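Local coordinates for protein imidazoleglycerol-phosphate dehydratase (Pyrococcus furiosus, PDB 5DNL) that catalyses the dehydration of imidazoleglycerol phosphate to imidazoleacetol phosphate, the sixth step of histidine biosynthesis, at residues M1-I14 with D57-N69. Sequence-based numbering, arbitrary orientation.
With 5DL ([(2S)-2-hydroxy-3-(1H-1,2,4-triazol-1-yl)propyl]phosphonic acid), chain F.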
# COMPACT_ATOMS: atom_id res chain seq x y z
N MET A 1 -30.75 -50.26 -7.94
CA MET A 1 -30.91 -49.07 -8.83
C MET A 1 -29.83 -49.14 -9.91
O MET A 1 -28.64 -49.23 -9.59
CB MET A 1 -30.75 -47.78 -8.03
CG MET A 1 -31.01 -46.51 -8.79
SD MET A 1 -32.69 -46.36 -9.42
CE MET A 1 -33.61 -46.24 -7.89
N ARG A 2 -30.24 -49.12 -11.18
CA ARG A 2 -29.30 -49.13 -12.30
C ARG A 2 -29.51 -47.89 -13.13
O ARG A 2 -30.64 -47.43 -13.34
CB ARG A 2 -29.49 -50.37 -13.16
CG ARG A 2 -28.43 -50.54 -14.24
CD ARG A 2 -28.56 -51.85 -14.96
NE ARG A 2 -27.39 -52.17 -15.76
CZ ARG A 2 -27.25 -53.29 -16.47
NH1 ARG A 2 -28.23 -54.20 -16.50
NH2 ARG A 2 -26.14 -53.51 -17.17
N ARG A 3 -28.39 -47.33 -13.60
CA ARG A 3 -28.42 -46.18 -14.48
C ARG A 3 -27.41 -46.42 -15.57
O ARG A 3 -26.23 -46.66 -15.27
CB ARG A 3 -28.10 -44.89 -13.72
CG ARG A 3 -28.21 -43.64 -14.56
CD ARG A 3 -27.86 -42.39 -13.75
NE ARG A 3 -27.90 -41.15 -14.52
CZ ARG A 3 -26.90 -40.66 -15.25
NH1 ARG A 3 -25.75 -41.30 -15.40
NH2 ARG A 3 -27.06 -39.49 -15.87
N THR A 4 -27.85 -46.36 -16.82
CA THR A 4 -27.00 -46.69 -17.95
C THR A 4 -27.06 -45.59 -18.99
O THR A 4 -28.14 -45.17 -19.40
CB THR A 4 -27.44 -48.02 -18.60
OG1 THR A 4 -27.59 -49.02 -17.58
CG2 THR A 4 -26.43 -48.48 -19.65
N THR A 5 -25.89 -45.10 -19.40
CA THR A 5 -25.77 -44.19 -20.52
C THR A 5 -24.73 -44.75 -21.46
O THR A 5 -24.14 -45.81 -21.20
CB THR A 5 -25.34 -42.75 -20.09
OG1 THR A 5 -23.96 -42.75 -19.73
CG2 THR A 5 -26.18 -42.24 -18.93
N LYS A 6 -24.45 -44.03 -22.54
CA LYS A 6 -23.34 -44.40 -23.40
C LYS A 6 -21.96 -44.21 -22.75
O LYS A 6 -20.97 -44.72 -23.28
CB LYS A 6 -23.39 -43.64 -24.74
CG LYS A 6 -24.63 -43.98 -25.56
CD LYS A 6 -24.68 -43.21 -26.87
CE LYS A 6 -25.94 -43.55 -27.65
NZ LYS A 6 -26.00 -42.82 -28.95
N GLU A 7 -21.89 -43.48 -21.63
CA GLU A 7 -20.63 -43.23 -20.90
C GLU A 7 -20.38 -44.19 -19.75
O GLU A 7 -19.24 -44.60 -19.52
CB GLU A 7 -20.66 -41.80 -20.34
CG GLU A 7 -20.75 -40.72 -21.41
CD GLU A 7 -21.04 -39.34 -20.86
OE1 GLU A 7 -21.34 -39.20 -19.67
OE2 GLU A 7 -20.98 -38.38 -21.66
N THR A 8 -21.43 -44.50 -19.00
CA THR A 8 -21.30 -45.28 -17.75
C THR A 8 -22.46 -46.27 -17.58
O THR A 8 -23.54 -46.06 -18.13
CB THR A 8 -21.28 -44.40 -16.48
OG1 THR A 8 -22.52 -43.71 -16.36
CG2 THR A 8 -20.13 -43.40 -16.51
N ASP A 9 -22.21 -47.32 -16.80
CA ASP A 9 -23.23 -48.31 -16.46
C ASP A 9 -23.00 -48.62 -15.00
O ASP A 9 -21.94 -49.12 -14.64
CB ASP A 9 -23.07 -49.56 -17.32
CG ASP A 9 -24.21 -50.52 -17.16
OD1 ASP A 9 -25.27 -50.18 -16.60
OD2 ASP A 9 -24.02 -51.66 -17.63
N ILE A 10 -23.95 -48.22 -14.16
CA ILE A 10 -23.78 -48.28 -12.72
C ILE A 10 -24.95 -49.01 -12.07
O ILE A 10 -26.11 -48.74 -12.39
CB ILE A 10 -23.70 -46.85 -12.16
CG1 ILE A 10 -22.43 -46.17 -12.73
CG2 ILE A 10 -23.65 -46.88 -10.64
CD1 ILE A 10 -22.39 -44.69 -12.49
N ILE A 11 -24.62 -49.90 -11.13
CA ILE A 11 -25.60 -50.54 -10.28
C ILE A 11 -25.28 -50.22 -8.83
O ILE A 11 -24.14 -50.41 -8.39
CB ILE A 11 -25.60 -52.08 -10.49
CG1 ILE A 11 -26.10 -52.41 -11.90
CG2 ILE A 11 -26.47 -52.76 -9.43
CD1 ILE A 11 -25.76 -53.82 -12.37
N VAL A 12 -26.27 -49.70 -8.10
CA VAL A 12 -26.17 -49.50 -6.66
C VAL A 12 -27.35 -50.20 -6.00
O VAL A 12 -28.50 -49.84 -6.24
CB VAL A 12 -26.21 -48.00 -6.28
CG1 VAL A 12 -26.29 -47.83 -4.76
CG2 VAL A 12 -25.01 -47.26 -6.87
N GLU A 13 -27.04 -51.18 -5.14
CA GLU A 13 -28.06 -51.95 -4.41
C GLU A 13 -27.83 -51.83 -2.91
O GLU A 13 -26.88 -52.40 -2.39
CB GLU A 13 -28.03 -53.42 -4.84
CG GLU A 13 -28.47 -53.65 -6.27
CD GLU A 13 -28.44 -55.11 -6.66
OE1 GLU A 13 -27.33 -55.68 -6.75
OE2 GLU A 13 -29.52 -55.69 -6.88
N ILE A 14 -28.67 -51.05 -2.25
CA ILE A 14 -28.54 -50.82 -0.81
C ILE A 14 -29.18 -51.98 -0.05
O ILE A 14 -30.25 -52.47 -0.42
CB ILE A 14 -29.17 -49.47 -0.40
CG1 ILE A 14 -28.45 -48.33 -1.14
CG2 ILE A 14 -29.11 -49.27 1.11
CD1 ILE A 14 -29.11 -46.97 -0.99
N ASP A 57 -21.82 -39.94 -11.98
CA ASP A 57 -22.92 -40.87 -12.20
C ASP A 57 -23.13 -41.83 -11.02
O ASP A 57 -24.26 -42.23 -10.74
CB ASP A 57 -22.70 -41.59 -13.51
CG ASP A 57 -22.77 -40.66 -14.72
OD1 ASP A 57 -22.96 -39.41 -14.58
OD2 ASP A 57 -22.62 -41.18 -15.84
N ILE A 58 -22.05 -42.16 -10.32
CA ILE A 58 -22.13 -42.84 -9.03
C ILE A 58 -22.93 -42.00 -8.05
O ILE A 58 -23.82 -42.50 -7.35
CB ILE A 58 -20.72 -43.18 -8.49
CG1 ILE A 58 -20.13 -44.40 -9.23
CG2 ILE A 58 -20.70 -43.37 -6.98
CD1 ILE A 58 -20.65 -45.75 -8.77
N GLY A 59 -22.62 -40.71 -7.98
CA GLY A 59 -23.37 -39.85 -7.09
C GLY A 59 -24.86 -39.85 -7.43
O GLY A 59 -25.70 -39.98 -6.55
N ILE A 60 -25.18 -39.69 -8.72
CA ILE A 60 -26.57 -39.68 -9.16
C ILE A 60 -27.26 -40.99 -8.78
O ILE A 60 -28.36 -40.96 -8.23
CB ILE A 60 -26.71 -39.44 -10.66
CG1 ILE A 60 -26.20 -38.03 -11.06
CG2 ILE A 60 -28.15 -39.63 -11.11
CD1 ILE A 60 -26.02 -37.82 -12.56
N THR A 61 -26.62 -42.11 -9.12
CA THR A 61 -27.27 -43.42 -8.95
C THR A 61 -27.40 -43.75 -7.46
O THR A 61 -28.44 -44.24 -7.02
CB THR A 61 -26.49 -44.51 -9.70
OG1 THR A 61 -26.26 -44.11 -11.05
CG2 THR A 61 -27.28 -45.84 -9.72
N LEU A 62 -26.37 -43.47 -6.68
CA LEU A 62 -26.43 -43.62 -5.23
C LEU A 62 -27.54 -42.75 -4.64
O LEU A 62 -28.31 -43.18 -3.78
CB LEU A 62 -25.08 -43.28 -4.58
CG LEU A 62 -24.99 -43.27 -3.06
CD1 LEU A 62 -25.35 -44.63 -2.46
CD2 LEU A 62 -23.60 -42.85 -2.62
N GLY A 63 -27.64 -41.50 -5.08
CA GLY A 63 -28.72 -40.63 -4.63
C GLY A 63 -30.10 -41.18 -4.94
O GLY A 63 -30.99 -41.13 -4.09
N GLU A 64 -30.28 -41.65 -6.16
CA GLU A 64 -31.55 -42.24 -6.57
C GLU A 64 -31.86 -43.47 -5.73
O GLU A 64 -33.00 -43.68 -5.32
CB GLU A 64 -31.50 -42.62 -8.04
CG GLU A 64 -31.48 -41.44 -8.99
CD GLU A 64 -31.34 -41.87 -10.45
OE1 GLU A 64 -30.95 -43.03 -10.74
OE2 GLU A 64 -31.61 -41.04 -11.32
N ALA A 65 -30.83 -44.26 -5.44
CA ALA A 65 -31.00 -45.48 -4.62
C ALA A 65 -31.39 -45.11 -3.21
O ALA A 65 -32.30 -45.72 -2.63
CB ALA A 65 -29.76 -46.34 -4.64
N LEU A 66 -30.75 -44.10 -2.64
CA LEU A 66 -31.12 -43.63 -1.31
C LEU A 66 -32.55 -43.09 -1.28
O LEU A 66 -33.28 -43.33 -0.34
CB LEU A 66 -30.15 -42.56 -0.81
CG LEU A 66 -28.76 -43.09 -0.48
CD1 LEU A 66 -27.75 -41.95 -0.50
CD2 LEU A 66 -28.73 -43.77 0.89
N ARG A 67 -32.93 -42.35 -2.31
CA ARG A 67 -34.27 -41.80 -2.41
C ARG A 67 -35.32 -42.92 -2.47
O ARG A 67 -36.31 -42.86 -1.73
CB ARG A 67 -34.37 -40.84 -3.60
CG ARG A 67 -35.77 -40.39 -3.96
CD ARG A 67 -36.49 -39.68 -2.86
NE ARG A 67 -35.93 -38.36 -2.60
CZ ARG A 67 -36.52 -37.41 -1.88
NH1 ARG A 67 -35.93 -36.23 -1.75
NH2 ARG A 67 -37.69 -37.63 -1.28
N GLU A 68 -35.08 -43.92 -3.30
CA GLU A 68 -35.98 -45.08 -3.41
C GLU A 68 -36.13 -45.79 -2.07
O GLU A 68 -37.23 -46.24 -1.76
CB GLU A 68 -35.46 -46.03 -4.48
CG GLU A 68 -36.33 -47.25 -4.74
CD GLU A 68 -35.71 -48.16 -5.76
OE1 GLU A 68 -34.59 -48.66 -5.51
OE2 GLU A 68 -36.32 -48.38 -6.81
N ASN A 69 -35.06 -45.84 -1.28
CA ASN A 69 -35.04 -46.55 0.00
C ASN A 69 -35.67 -45.76 1.16
O ASN A 69 -35.87 -46.33 2.24
CB ASN A 69 -33.58 -46.92 0.32
CG ASN A 69 -33.43 -47.99 1.37
OD1 ASN A 69 -32.84 -47.74 2.43
ND2 ASN A 69 -33.92 -49.18 1.09
N1 5DL F . -19.42 -34.31 -18.78
C3 5DL F . -21.18 -33.45 -17.66
N2 5DL F . -20.71 -33.84 -18.85
C8 5DL F . -22.63 -34.89 -22.00
C7 5DL F . -21.76 -35.10 -20.76
C6 5DL F . -21.49 -33.77 -20.08
C5 5DL F . -19.14 -34.18 -17.48
O10 5DL F . -24.87 -34.73 -20.54
P9 5DL F . -24.24 -34.09 -21.73
O11 5DL F . -25.02 -34.27 -23.01
O12 5DL F . -24.03 -32.60 -21.49
O13 5DL F . -20.51 -35.72 -21.10
N4 5DL F . -20.17 -33.67 -16.76
O HOH W 1 -24.48 -38.32 -16.52
O HOH W 2 -30.75 -40.93 -13.80
O HOH W 3 -23.25 -40.63 -18.30
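Asp57 receives the hydroxyl of Thr8 and the guanidinium of Arg3 on one carboxylate oxygen, a double role that suits an acid. Thr8 OG1 donates to the anti lone pair of Asp57 OD2 at 2.6 Å. Arg3 NH1 makes a salt bridge to that same Asp57 OD2 at 3.2 Å; the guanidinium and carboxylate planes are 62° apart. With CG anti to the backbone N (chi1 -176°) and the chain extended, Arg3 is long enough to lay its methylenes over Thr61 and still reach Asp57, its guanidinium carrying Ile60 CD1 above one face. Water bridges join Arg3 NE to Glu64 and NH2 to Asp57 OD1. Thr61 suits its place because Thr61 OG1 donates back to Asp57 O at 2.8 Å, within its own helix, while its methyl meets Ile10 and Val12. Farther along, small Ala65 lets Met1 CB, Val12 CG1 and Ile14 CD1 each come to about 3.8 Å from its CB; Ile14 CD1 also touches Leu66. A third water links Asp57 OD2, Thr5 and Glu7, whose OE2 lies 2.8 Å from inhibitor O13. The antiparallel hairpin 2-4/8-14, at the edge of a four-stranded mixed sheet, thus packs on helix 51-69, and its turn carries Glu7 to the inhibitor pocket near manganese, shared between subunits.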